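Local coordinates for protein DNA photolyase (Agrobacterium tumefaciens, PDB 4U63) that repairs cyclobutane pyrimidine dimers in ultraviolet-damaged DNA as a class III photolyase, probably using light gathered by a methenyltetrahydrofolate antenna and passed to its flavin, at residues Arg119-Pro123 and Thr124-Thr128; Pro311-Glu315 and Lys316-Asp320; Asp434-Arg437 and Arg438-Glu442. All coordinates share one frame; numbering follows the deposited sequence.

Contact 1 of 3, residues Arg119-Pro123 and Thr124-Thr128. With SO4 (sulfate ion), chain D; SO4 (sulfate ion), chain E.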
loop_
_atom_site.group_PDB
_atom_site.type_symbol
_atom_site.label_atom_id
_atom_site.label_comp_id
_atom_site.label_asym_id
_atom_site.label_seq_id
_atom_site.Cartn_x
_atom_site.Cartn_y
_atom_site.Cartn_z
ATOM N N ARG A 119 -5.156 -16.514 1.152
ATOM C CA ARG A 119 -6.096 -15.716 1.928
ATOM C C ARG A 119 -5.801 -14.236 1.756
ATOM O O ARG A 119 -4.629 -13.828 1.603
ATOM C CB ARG A 119 -6.010 -16.073 3.411
ATOM C CG ARG A 119 -6.506 -17.455 3.723
ATOM C CD ARG A 119 -6.139 -17.863 5.131
ATOM N NE ARG A 119 -6.373 -19.289 5.311
ATOM C CZ ARG A 119 -5.799 -20.046 6.241
ATOM N NH1 ARG A 119 -4.924 -19.533 7.112
ATOM N NH2 ARG A 119 -6.102 -21.340 6.297
ATOM N N ARG A 120 -6.870 -13.455 1.743
ATOM C CA ARG A 120 -6.791 -12.004 1.755
ATOM C C ARG A 120 -7.533 -11.588 2.993
ATOM O O ARG A 120 -8.594 -12.121 3.295
ATOM C CB ARG A 120 -7.372 -11.376 0.486
ATOM C CG ARG A 120 -8.810 -11.732 0.176
ATOM C CD ARG A 120 -9.195 -11.227 -1.196
ATOM N NE ARG A 120 -10.459 -11.794 -1.656
ATOM C CZ ARG A 120 -11.045 -11.501 -2.817
ATOM N NH1 ARG A 120 -10.490 -10.633 -3.659
ATOM N NH2 ARG A 120 -12.197 -12.083 -3.142
ATOM N N TYR A 121 -6.969 -10.640 3.717
ATOM C CA TYR A 121 -7.406 -10.383 5.074
ATOM C C TYR A 121 -8.195 -9.098 5.252
ATOM O O TYR A 121 -8.610 -8.800 6.355
ATOM C CB TYR A 121 -6.210 -10.426 6.002
ATOM C CG TYR A 121 -5.589 -11.805 6.128
ATOM C CD1 TYR A 121 -4.597 -12.225 5.258
ATOM C CD2 TYR A 121 -5.981 -12.677 7.126
ATOM C CE1 TYR A 121 -4.016 -13.477 5.371
ATOM C CE2 TYR A 121 -5.413 -13.934 7.245
ATOM C CZ TYR A 121 -4.426 -14.326 6.364
ATOM O OH TYR A 121 -3.847 -15.561 6.476
ATOM N N ASP A 122 -8.397 -8.344 4.175
ATOM C CA ASP A 122 -9.370 -7.261 4.198
ATOM C C ASP A 122 -10.755 -7.892 4.389
ATOM O O ASP A 122 -11.098 -8.848 3.687
ATOM C CB ASP A 122 -9.310 -6.403 2.928
ATOM C CG ASP A 122 -9.631 -7.180 1.673
ATOM O OD1 ASP A 122 -8.788 -7.988 1.226
ATOM O OD2 ASP A 122 -10.726 -6.975 1.120
ATOM N N PRO A 123 -11.546 -7.385 5.350
ATOM C CA PRO A 123 -12.830 -8.040 5.626
ATOM C C PRO A 123 -13.758 -8.281 4.413
ATOM O O PRO A 123 -14.372 -9.342 4.353
ATOM C CB PRO A 123 -13.476 -7.105 6.645
ATOM C CG PRO A 123 -12.312 -6.561 7.409
ATOM C CD PRO A 123 -11.243 -6.356 6.368
ATOM N N THR A 124 -13.851 -7.338 3.467
ATOM C CA THR A 124 -14.735 -7.529 2.303
ATOM C C THR A 124 -14.285 -8.703 1.427
ATOM O O THR A 124 -15.110 -9.541 1.044
ATOM C CB THR A 124 -14.873 -6.263 1.435
ATOM O OG1 THR A 124 -13.585 -5.822 1.001
ATOM C CG2 THR A 124 -15.567 -5.148 2.214
ATOM N N GLY A 125 -12.991 -8.770 1.124
ATOM C CA GLY A 125 -12.436 -9.884 0.349
ATOM C C GLY A 125 -12.545 -11.217 1.079
ATOM O O GLY A 125 -12.843 -12.239 0.465
ATOM N N MET A 126 -12.292 -11.206 2.392
ATOM C CA MET A 126 -12.400 -12.415 3.206
ATOM C C MET A 126 -13.854 -12.927 3.210
ATOM O O MET A 126 -14.089 -14.132 3.123
ATOM C CB MET A 126 -11.884 -12.151 4.628
ATOM C CG MET A 126 -11.872 -13.366 5.560
ATOM S SD MET A 126 -10.865 -14.780 5.032
ATOM C CE MET A 126 -9.258 -14.376 5.726
ATOM N N ALA A 127 -14.818 -12.013 3.289
ATOM C CA ALA A 127 -16.235 -12.389 3.267
ATOM C C ALA A 127 -16.648 -12.971 1.911
ATOM O O ALA A 127 -17.384 -13.958 1.852
ATOM C CB ALA A 127 -17.113 -11.194 3.620
ATOM N N THR A 128 -16.172 -12.348 0.831
ATOM C CA THR A 128 -16.379 -12.863 -0.525
ATOM C C THR A 128 -15.847 -14.294 -0.648
ATOM O O THR A 128 -16.528 -15.178 -1.151
ATOM C CB THR A 128 -15.685 -11.950 -1.556
ATOM O OG1 THR A 128 -16.330 -10.668 -1.558
ATOM C CG2 THR A 128 -15.738 -12.539 -2.952
HETATM S S SO4 D . -3.906 -22.862 8.802
HETATM O O1 SO4 D . -5.301 -22.921 8.328
HETATM O O2 SO4 D . -3.187 -24.076 8.369
HETATM O O3 SO4 D . -3.906 -22.799 10.276
HETATM O O4 SO4 D . -3.230 -21.663 8.257
HETATM S S SO4 E . -9.268 -23.465 4.473
HETATM O O1 SO4 E . -10.443 -24.192 4.989
HETATM O O2 SO4 E . -8.528 -24.278 3.495
HETATM O O3 SO4 E . -9.757 -22.224 3.837
HETATM O O4 SO4 E . -8.358 -23.146 5.593
HETATM O O HOH W 1 -11.123 -4.273 0.942
#
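Asp122 is the N-cap of helix 123-138, its OD2 accepting from Gly125 N at 2.9 Å, with the donor well above the carboxylate plane. Swinging CG between the backbone N and the carbonyl carbon (chi1 62°) turns the carboxylate back over the first helical turn, whose amides a short acidic side chain suits. A water donates to the same OD2 and also meets Thr124 OG1, and Met126 N binds Asp122 O.

Arg120 lays its extended chain across the helix start, with Gly125 CA over one face of its guanidinium. Gly125, having no side chain, lets it lie close, Arg120 CD 3.8 Å from Gly125 CA. A weak bond joins Arg120 NE to Gly125 O, 3.2 Å, while Asp129 and Glu60 take its terminal nitrogens in salt bridges. Bends at chi2 (60°) and chi3 bring Met126 CE alongside Tyr121 CD2, 3.9 Å away, and to 3.4 Å from Arg120 O. Arg119 leads away: NH1 and NH2 grip one sulfate at the guanidinium edge and NH2 also binds a second, both ions probably from the crystallisation liquor.

The turn joins strand 114-118 of the parallel sheet to helix 123-138, and Tyr121 OH reaches Glu153, which follows strand 142-146 in the chain.

Contact 2 of 3, residues Pro311-Glu315 and Lys316-Asp320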
loop_
_atom_site.group_PDB
_atom_site.type_symbol
_atom_site.label_atom_id
_atom_site.label_comp_id
_atom_site.label_asym_id
_atom_site.label_seq_id
_atom_site.Cartn_x
_atom_site.Cartn_y
_atom_site.Cartn_z
ATOM N N PRO A 311 -13.915 -3.268 10.640
ATOM C CA PRO A 311 -14.013 -3.292 9.173
ATOM C C PRO A 311 -14.385 -1.962 8.517
ATOM O O PRO A 311 -14.069 -1.769 7.338
ATOM C CB PRO A 311 -15.088 -4.351 8.919
ATOM C CG PRO A 311 -14.954 -5.268 10.084
ATOM C CD PRO A 311 -14.696 -4.358 11.248
ATOM N N GLU A 312 -15.031 -1.062 9.268
ATOM C CA GLU A 312 -15.425 0.252 8.765
ATOM C C GLU A 312 -14.309 1.309 8.919
ATOM O O GLU A 312 -14.568 2.506 8.825
ATOM C CB GLU A 312 -16.727 0.700 9.465
ATOM C CG GLU A 312 -17.911 -0.214 9.171
ATOM C CD GLU A 312 -19.108 0.034 10.076
ATOM O OE1 GLU A 312 -18.983 -0.084 11.323
ATOM O OE2 GLU A 312 -20.192 0.339 9.541
ATOM N N LEU A 313 -13.062 0.857 9.133
ATOM C CA LEU A 313 -11.895 1.745 9.320
ATOM C C LEU A 313 -11.736 2.832 8.249
ATOM O O LEU A 313 -11.285 3.942 8.549
ATOM C CB LEU A 313 -10.606 0.912 9.402
ATOM C CG LEU A 313 -9.324 1.583 9.869
ATOM C CD1 LEU A 313 -9.425 2.027 11.321
ATOM C CD2 LEU A 313 -8.143 0.636 9.678
ATOM N N GLY A 314 -12.106 2.525 7.013
ATOM C CA GLY A 314 -12.017 3.519 5.938
ATOM C C GLY A 314 -13.181 4.488 5.784
ATOM O O GLY A 314 -13.086 5.429 4.992
ATOM N N GLU A 315 -14.272 4.270 6.524
ATOM C CA GLU A 315 -15.497 5.087 6.381
ATOM C C GLU A 315 -16.090 5.663 7.678
ATOM O O GLU A 315 -16.751 6.703 7.628
ATOM C CB GLU A 315 -16.572 4.279 5.646
ATOM C CG GLU A 315 -17.920 4.979 5.539
ATOM C CD GLU A 315 -17.825 6.385 4.969
ATOM O OE1 GLU A 315 -17.100 6.592 3.968
ATOM O OE2 GLU A 315 -18.487 7.285 5.526
ATOM N N LYS A 316 -15.880 5.007 8.821
ATOM C CA LYS A 316 -16.410 5.504 10.102
ATOM C C LYS A 316 -15.286 5.827 11.070
ATOM O O LYS A 316 -14.263 5.144 11.086
ATOM C CB LYS A 316 -17.347 4.475 10.740
ATOM C CG LYS A 316 -18.629 4.220 9.964
ATOM C CD LYS A 316 -19.645 3.513 10.852
ATOM C CE LYS A 316 -20.950 3.248 10.122
ATOM N NZ LYS A 316 -21.824 2.318 10.894
ATOM N N ASN A 317 -15.476 6.871 11.877
ATOM C CA ASN A 317 -14.485 7.232 12.882
ATOM C C ASN A 317 -14.318 6.089 13.880
ATOM O O ASN A 317 -15.308 5.548 14.398
ATOM C CB ASN A 317 -14.881 8.494 13.648
ATOM C CG ASN A 317 -14.974 9.725 12.756
ATOM O OD1 ASN A 317 -14.043 10.034 12.023
ATOM N ND2 ASN A 317 -16.087 10.423 12.817
ATOM N N TRP A 318 -13.073 5.725 14.157
ATOM C CA TRP A 318 -12.795 4.766 15.235
ATOM C C TRP A 318 -13.347 5.298 16.573
ATOM O O TRP A 318 -13.947 4.550 17.359
ATOM C CB TRP A 318 -11.296 4.492 15.321
ATOM C CG TRP A 318 -10.884 3.568 16.418
ATOM C CD1 TRP A 318 -10.808 3.852 17.754
ATOM C CD2 TRP A 318 -10.463 2.217 16.271
ATOM N NE1 TRP A 318 -10.382 2.748 18.452
ATOM C CE2 TRP A 318 -10.164 1.728 17.567
ATOM C CE3 TRP A 318 -10.324 1.359 15.175
ATOM C CZ2 TRP A 318 -9.722 0.421 17.791
ATOM C CZ3 TRP A 318 -9.882 0.046 15.399
ATOM C CH2 TRP A 318 -9.589 -0.406 16.702
ATOM N N ASN A 319 -13.136 6.592 16.818
ATOM C CA ASN A 319 -13.665 7.278 17.980
ATOM C C ASN A 319 -14.902 8.034 17.536
ATOM O O ASN A 319 -14.797 9.045 16.827
ATOM C CB ASN A 319 -12.600 8.221 18.536
ATOM C CG ASN A 319 -13.002 8.876 19.844
ATOM O OD1 ASN A 319 -14.192 9.031 20.163
ATOM N ND2 ASN A 319 -11.998 9.291 20.615
ATOM N N ASP A 320 -16.078 7.550 17.940
ATOM C CA ASP A 320 -17.340 8.152 17.483
ATOM C C ASP A 320 -17.614 9.552 18.048
ATOM O O ASP A 320 -18.549 10.208 17.612
ATOM C CB ASP A 320 -18.546 7.214 17.715
ATOM C CG ASP A 320 -18.817 6.916 19.186
ATOM O OD1 ASP A 320 -18.184 7.520 20.076
ATOM O OD2 ASP A 320 -19.688 6.060 19.445
#
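Lys316 and Glu312 run side by side and point the same way, and their paired chains account for most of the surface buried here. Both carry CG anti to the carbonyl carbon and are extended beyond it. These extended shapes allow the lysine methylenes to lie alongside the glutamate, Lys316 CD 3.6 Å from Glu312 CD, before the charges meet: Lys316 NZ reaches Glu312 OE2 at 2.9 Å in a salt bridge whose hydrogen-bond geometry is weak. Long, flexible, charged chains suit this solvent-facing side of the turn.

Beneath them the backbone does the firmer work. Glu312 O takes two donors, Lys316 N at 2.8 Å and Glu315 N at 2.9 Å; the first bond closes a turn of helical spacing.

Leu313 is the buried one of these three residues. With CG anti to its backbone N (chi1 -168°), it sends CD1 to 4.0 Å from Trp318 CE3, the two side chains crossing at a slant. A branched aliphatic residue fits here, since it also packs on Leu307 and on Ala400 and Ala401.

The loop leads from helix 287-309 toward helix 331-338. Helix 398-407 holds it through Gln404, whose amide donates to Leu313 O and Lys316 O and accepts from Trp318 N, while Trp318 rests on Leu306 of helix 287-309 and meets the ring of Phe310.

Contact 3 of 3, residues Asp434-Arg437 and Arg438-Glu442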
loop_
_atom_site.group_PDB
_atom_site.type_symbol
_atom_site.label_atom_id
_atom_site.label_comp_id
_atom_site.label_asym_id
_atom_site.label_seq_id
_atom_site.Cartn_x
_atom_site.Cartn_y
_atom_site.Cartn_z
ATOM N N ASP A 434 16.347 20.364 0.281
ATOM C CA ASP A 434 16.606 19.516 -0.898
ATOM C C ASP A 434 15.374 18.791 -1.425
ATOM O O ASP A 434 15.195 18.672 -2.623
ATOM C CB ASP A 434 17.718 18.504 -0.601
ATOM C CG ASP A 434 19.067 19.166 -0.394
ATOM O OD1 ASP A 434 19.238 20.335 -0.805
ATOM O OD2 ASP A 434 19.960 18.519 0.187
ATOM N N TYR A 435 14.532 18.293 -0.530
ATOM C CA TYR A 435 13.277 17.654 -0.955
ATOM C C TYR A 435 12.341 18.681 -1.604
ATOM O O TYR A 435 11.761 18.419 -2.650
ATOM C CB TYR A 435 12.612 16.986 0.230
ATOM C CG TYR A 435 11.273 16.327 -0.026
ATOM C CD1 TYR A 435 11.181 15.084 -0.652
ATOM C CD2 TYR A 435 10.092 16.936 0.397
ATOM C CE1 TYR A 435 9.944 14.468 -0.856
ATOM C CE2 TYR A 435 8.861 16.338 0.194
ATOM C CZ TYR A 435 8.788 15.106 -0.430
ATOM O OH TYR A 435 7.563 14.512 -0.616
ATOM N N VAL A 436 12.214 19.856 -0.986
ATOM C CA VAL A 436 11.384 20.929 -1.552
ATOM C C VAL A 436 11.872 21.356 -2.938
ATOM O O VAL A 436 11.072 21.485 -3.852
ATOM C CB VAL A 436 11.306 22.143 -0.604
ATOM C CG1 VAL A 436 10.787 23.386 -1.319
ATOM C CG2 VAL A 436 10.428 21.805 0.601
ATOM N N ARG A 437 13.176 21.569 -3.076
ATOM C CA ARG A 437 13.769 21.958 -4.365
ATOM C C ARG A 437 13.572 20.908 -5.458
ATOM O O ARG A 437 13.447 21.259 -6.640
ATOM C CB ARG A 437 15.264 22.264 -4.213
ATOM C CG ARG A 437 15.532 23.525 -3.419
ATOM C CD ARG A 437 16.951 24.037 -3.577
ATOM N NE ARG A 437 17.183 25.085 -2.579
ATOM C CZ ARG A 437 17.611 24.863 -1.337
ATOM N NH1 ARG A 437 17.773 25.882 -0.494
ATOM N NH2 ARG A 437 17.891 23.626 -0.930
ATOM N N ARG A 438 13.545 19.636 -5.065
ATOM C CA ARG A 438 13.340 18.535 -6.002
ATOM C C ARG A 438 11.955 18.578 -6.622
ATOM O O ARG A 438 11.808 18.418 -7.834
ATOM C CB ARG A 438 13.547 17.201 -5.291
ATOM C CG ARG A 438 13.374 15.959 -6.157
ATOM C CD ARG A 438 13.848 14.733 -5.397
ATOM N NE ARG A 438 15.280 14.839 -5.101
ATOM C CZ ARG A 438 15.890 14.371 -4.008
ATOM N NH1 ARG A 438 15.216 13.741 -3.039
ATOM N NH2 ARG A 438 17.203 14.548 -3.879
ATOM N N PHE A 439 10.944 18.801 -5.791
ATOM C CA PHE A 439 9.545 18.774 -6.248
ATOM C C PHE A 439 8.865 20.125 -6.432
ATOM O O PHE A 439 7.792 20.181 -7.023
ATOM C CB PHE A 439 8.748 17.873 -5.317
ATOM C CG PHE A 439 9.202 16.442 -5.365
ATOM C CD1 PHE A 439 8.922 15.665 -6.471
ATOM C CD2 PHE A 439 9.937 15.888 -4.327
ATOM C CE1 PHE A 439 9.341 14.355 -6.545
ATOM C CE2 PHE A 439 10.365 14.572 -4.387
ATOM C CZ PHE A 439 10.071 13.801 -5.498
ATOM N N VAL A 440 9.484 21.196 -5.940
ATOM C CA VAL A 440 9.017 22.556 -6.168
ATOM C C VAL A 440 10.238 23.326 -6.727
ATOM O O VAL A 440 10.789 24.214 -6.055
ATOM C CB VAL A 440 8.457 23.196 -4.875
ATOM C CG1 VAL A 440 7.671 24.456 -5.205
ATOM C CG2 VAL A 440 7.573 22.208 -4.110
ATOM N N PRO A 441 10.671 22.975 -7.964
ATOM C CA PRO A 441 11.893 23.544 -8.546
ATOM C C PRO A 441 11.848 25.049 -8.788
ATOM O O PRO A 441 12.888 25.671 -8.878
ATOM C CB PRO A 441 12.031 22.790 -9.876
ATOM C CG PRO A 441 10.637 22.422 -10.233
ATOM C CD PRO A 441 10.013 22.059 -8.917
ATOM N N GLU A 442 10.662 25.630 -8.886
ATOM C CA GLU A 442 10.542 27.091 -8.963
ATOM C C GLU A 442 11.100 27.827 -7.728
ATOM O O GLU A 442 11.371 29.016 -7.799
ATOM C CB GLU A 442 9.095 27.518 -9.200
ATOM C CG GLU A 442 8.111 27.102 -8.121
ATOM C CD GLU A 442 7.428 25.790 -8.429
ATOM O OE1 GLU A 442 8.135 24.803 -8.734
ATOM O OE2 GLU A 442 6.185 25.745 -8.355
#
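Phe439 turns the edge of its ring toward one face of Tyr435, an offset edge-to-face pair one helical turn apart. The centroids lie 5.2 Å apart and the planes meet at 63°. CD2 of Phe439 stands over the tyrosine face near its rim, and the closest atoms are Tyr435 CE1 and Phe439 CE2 at 3.6 Å. Tyr435 has CG anti to its backbone N (chi1 178°), which sets it beside the carbonyl carbon, the side from which the chain runs on to Phe439. On one face of the Phe439 ring lies the aliphatic CG of Arg438, near the rim.

Behind the rings, the backbone fixes their spacing. Phe439 N binds Tyr435 O at 3.3 Å, and like bonds join Arg438 N to Asp434 O and Val440 N to Val436 O. Val440 then leaves helical geometry, and Pro441, which has no amide hydrogen to offer, brings a CA-H...O contact from its CA to Arg437 O, 3.4 Å.

Farther out, Asp430 receives the Tyr435 and Val436 amides at the start of helix 434-439. Tyr435 OH bonds to Gln353 on helix 345-357, against which both rings pack. Arg437 NH2 donates to Asp432 O besides its 3.6 Å salt bridge to Asp434 OD1.

The chemistry is thus divided: buried aromatic and valine side chains face neighbouring elements, whereas Asp434 and Arg438 are exposed residues, the latter still tied through NH1 to Ala253 O.

Overall arrangement
All three are local contacts, but their settings differ. Contact 1 is a surface contact where the parallel sheet hands over to a helix; contacts 2 and 3 are partly buried and share the FAD-binding region, yet stand about 35 Å apart between centres. Contacts 1 and 2 touch through Pro123 CG and Pro311 CB, 3.9 Å apart, so the sheet-bearing and FAD-binding regions meet there through proline packing. Contact 3 lies across the chain's centre from contact 1, about 27 Å away between nearest atoms. Chemistry follows place: capping and charge at the start of a helix, a salt bridge beside a buried leucine-tryptophan contact in a loop, and aromatic packing at a helix end.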